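Local coordinates for protein antibiotic biosynthesis monooxygenase (Shewanella loihica, PDB 2RIL) that probably acts as a monooxygenase of the antibiotic biosynthesis monooxygenase family, forming a dimer of small alpha/beta subunits, at residues A[12-16]-A[17-21]. Residues are numbered along the deposited sequence; the frame is centred on the assembly and turned at random.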
ATOM      1  N   PHE A  12       8.454  -0.460   2.744  1.00  8.62           N
ATOM      2  CA  PHE A  12       9.848  -0.654   3.138  1.00  8.66           C
ATOM      3  C   PHE A  12      10.856   0.037   2.211  1.00  9.44           C
ATOM      4  O   PHE A  12      10.794  -0.115   1.012  1.00  9.41           O
ATOM      5  CB  PHE A  12      10.188  -2.141   3.110  1.00  7.74           C
ATOM      6  CG  PHE A  12       9.466  -2.966   4.152  1.00  8.99           C
ATOM      7  CD1 PHE A  12       9.925  -3.040   5.418  1.00 12.87           C
ATOM      8  CD2 PHE A  12       8.329  -3.685   3.841  1.00  9.88           C
ATOM      9  CE1 PHE A  12       9.280  -3.790   6.379  1.00 13.20           C
ATOM     10  CE2 PHE A  12       7.691  -4.424   4.791  1.00 10.28           C
ATOM     11  CZ  PHE A  12       8.166  -4.469   6.071  1.00 11.65           C
ATOM     12  N   LYS A  13      11.832   0.718   2.806  1.00 11.00           N
ATOM     13  CA  LYS A  13      12.996   1.192   2.072  1.00 12.20           C
ATOM     14  C   LYS A  13      14.028   0.086   2.138  1.00 11.34           C
ATOM     15  O   LYS A  13      14.504  -0.248   3.215  1.00 13.73           O
ATOM     16  CB  LYS A  13      13.535   2.483   2.655  1.00 13.01           C
ATOM     17  CG  LYS A  13      12.538   3.609   2.522  1.00 14.51           C
ATOM     18  CD  LYS A  13      13.124   4.957   2.940  1.00 16.00           C
ATOM     19  CE  LYS A  13      12.118   6.036   2.799  1.00 18.90           C
ATOM     20  NZ  LYS A  13      12.728   7.406   2.989  1.00 20.28           N
ATOM     21  N   VAL A  14      14.307  -0.493   0.974  1.00 11.04           N
ATOM     22  CA  VAL A  14      15.224  -1.627   0.827  1.00 13.00           C
ATOM     23  C   VAL A  14      16.586  -1.124   0.350  1.00 15.23           C
ATOM     24  O   VAL A  14      16.668  -0.402  -0.642  1.00 15.37           O
ATOM     25  CB  VAL A  14      14.652  -2.622  -0.204  1.00 12.97           C
ATOM     26  CG1 VAL A  14      15.630  -3.824  -0.417  1.00 14.26           C
ATOM     27  CG2 VAL A  14      13.273  -3.101   0.248  1.00 11.98           C
ATOM     28  N   PRO A  15      17.647  -1.436   1.104  1.00 17.41           N
ATOM     29  CA  PRO A  15      19.000  -1.066   0.654  1.00 18.05           C
ATOM     30  C   PRO A  15      19.349  -1.616  -0.702  1.00 17.52           C
ATOM     31  O   PRO A  15      18.922  -2.736  -1.071  1.00 18.12           O
ATOM     32  CB  PRO A  15      19.899  -1.696   1.717  1.00 18.36           C
ATOM     33  CG  PRO A  15      19.080  -1.710   2.912  1.00 18.72           C
ATOM     34  CD  PRO A  15      17.685  -2.068   2.424  1.00 18.21           C
ATOM     35  N   ALA A  16      20.147  -0.851  -1.442  1.00 18.16           N
ATOM     36  CA  ALA A  16      20.588  -1.258  -2.749  1.00 17.85           C
ATOM     37  C   ALA A  16      21.148  -2.683  -2.704  1.00 17.28           C
ATOM     38  O   ALA A  16      21.971  -3.045  -1.831  1.00 17.44           O
ATOM     39  CB  ALA A  16      21.680  -0.314  -3.272  1.00 19.13           C
ATOM     40  N   ASP A  17      20.699  -3.480  -3.661  1.00 16.67           N
ATOM     41  CA  ASP A  17      21.173  -4.809  -3.865  1.00 16.64           C
ATOM     42  C   ASP A  17      20.788  -5.810  -2.777  1.00 17.23           C
ATOM     43  O   ASP A  17      21.275  -6.950  -2.840  1.00 20.43           O
ATOM     44  CB  ASP A  17      22.727  -4.829  -4.063  1.00 16.62           C
ATOM     45  CG  ASP A  17      23.161  -5.886  -5.067  1.00 19.05           C
ATOM     46  OD1 ASP A  17      22.360  -6.218  -5.948  1.00 21.45           O
ATOM     47  OD2 ASP A  17      24.301  -6.398  -4.969  1.00 20.15           O
ATOM     48  N   LYS A  18      19.916  -5.449  -1.821  1.00 16.16           N
ATOM     49  CA  LYS A  18      19.561  -6.339  -0.710  1.00 16.77           C
ATOM     50  C   LYS A  18      18.091  -6.812  -0.702  1.00 14.99           C
ATOM     51  O   LYS A  18      17.554  -7.148   0.366  1.00 15.14           O
ATOM     52  CB  LYS A  18      19.833  -5.700   0.638  1.00 18.41           C
ATOM     53  CG  LYS A  18      21.235  -5.131   0.797  1.00 22.88           C
ATOM     54  CD  LYS A  18      22.305  -6.155   0.597  1.00 28.55           C
ATOM     55  CE  LYS A  18      22.698  -6.756   1.913  1.00 31.65           C
ATOM     56  NZ  LYS A  18      23.764  -7.763   1.722  1.00 35.12           N
ATOM     57  N   LEU A  19      17.471  -6.869  -1.870  1.00 13.92           N
ATOM     58  CA  LEU A  19      16.062  -7.247  -1.933  1.00 13.98           C
ATOM     59  C   LEU A  19      15.794  -8.646  -1.378  1.00 12.32           C
ATOM     60  O   LEU A  19      14.890  -8.840  -0.575  1.00 11.28           O
ATOM     61  CB  LEU A  19      15.553  -7.137  -3.350  1.00 14.04           C
ATOM     62  CG  LEU A  19      14.089  -7.511  -3.583  1.00 15.57           C
ATOM     63  CD1 LEU A  19      13.166  -6.581  -2.772  1.00 17.49           C
ATOM     64  CD2 LEU A  19      13.781  -7.459  -5.084  1.00 17.11           C
ATOM     65  N   GLU A  20      16.612  -9.628  -1.759  1.00 11.82           N
ATOM     66  CA  GLU A  20      16.305 -10.982  -1.307  1.00 11.57           C
ATOM     67  C   GLU A  20      16.437 -11.107   0.200  1.00 11.31           C
ATOM     68  O   GLU A  20      15.637 -11.783   0.849  1.00 11.17           O
ATOM     69  CB  GLU A  20      17.162 -12.041  -2.029  1.00 11.90           C
ATOM     70  CG  GLU A  20      16.795 -13.474  -1.660  1.00 12.42           C
ATOM     71  CD  GLU A  20      15.415 -13.928  -2.109  1.00 14.05           C
ATOM     72  OE1 GLU A  20      14.884 -13.364  -3.061  1.00 12.93           O
ATOM     73  OE2 GLU A  20      14.819 -14.879  -1.514  1.00 14.49           O
ATOM     74  N   ALA A  21      17.470 -10.494   0.777  1.00 12.05           N
ATOM     75  CA  ALA A  21      17.628 -10.506   2.201  1.00 11.61           C
ATOM     76  C   ALA A  21      16.421  -9.863   2.886  1.00 11.94           C
ATOM     77  O   ALA A  21      15.959 -10.330   3.921  1.00 13.00           O
ATOM     78  CB  ALA A  21      18.928  -9.781   2.624  1.00 13.47           C
TER
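Val14 and Leu19 face each other just outside the turn that joins their segments, on its inward side. The branch that touches is CG1 of Val14: chi1 of 178° sets it anti to the backbone N and beside the carbonyl carbon, where it meets the start of helix 19-33, 3.8 Å from Leu19 CA. Its approach to the leucine side chain is wider, 4.4 Å from Val14 CG1 to Leu19 CD1, so the methyl rests mainly against the backbone at the first turn of the helix. Val14 and Leu19 both also touch Leu56 of strand 56-62, which ties this side to the sheet.

One backbone bond closes the loop: Lys18 N donates to Pro15 O over 3.0 Å, with an N-H...O angle of 153°. Ala16, Asp17 and Lys18 form the solvent side, exposed although their local contacts are close. Lys18 CG meets Pro15 CB at 3.8 Å and passes Ala16 O at 3.4 Å. Beyond CG the lysine chain bends at chi2 and chi3; its outer part turns off from residues 12-16, and the Asp17 carboxylate likewise projects outward.

The positive phi of Asp17 (69°), in the third position, marks a type II beta turn from Pro15 to Lys18. Lys18 is the N-cap residue, so the turn runs directly into the helix, forming the connection from strand 6-12 to helix 19-33 in a ferredoxin-like fold of the dimeric alpha/beta-barrel clan.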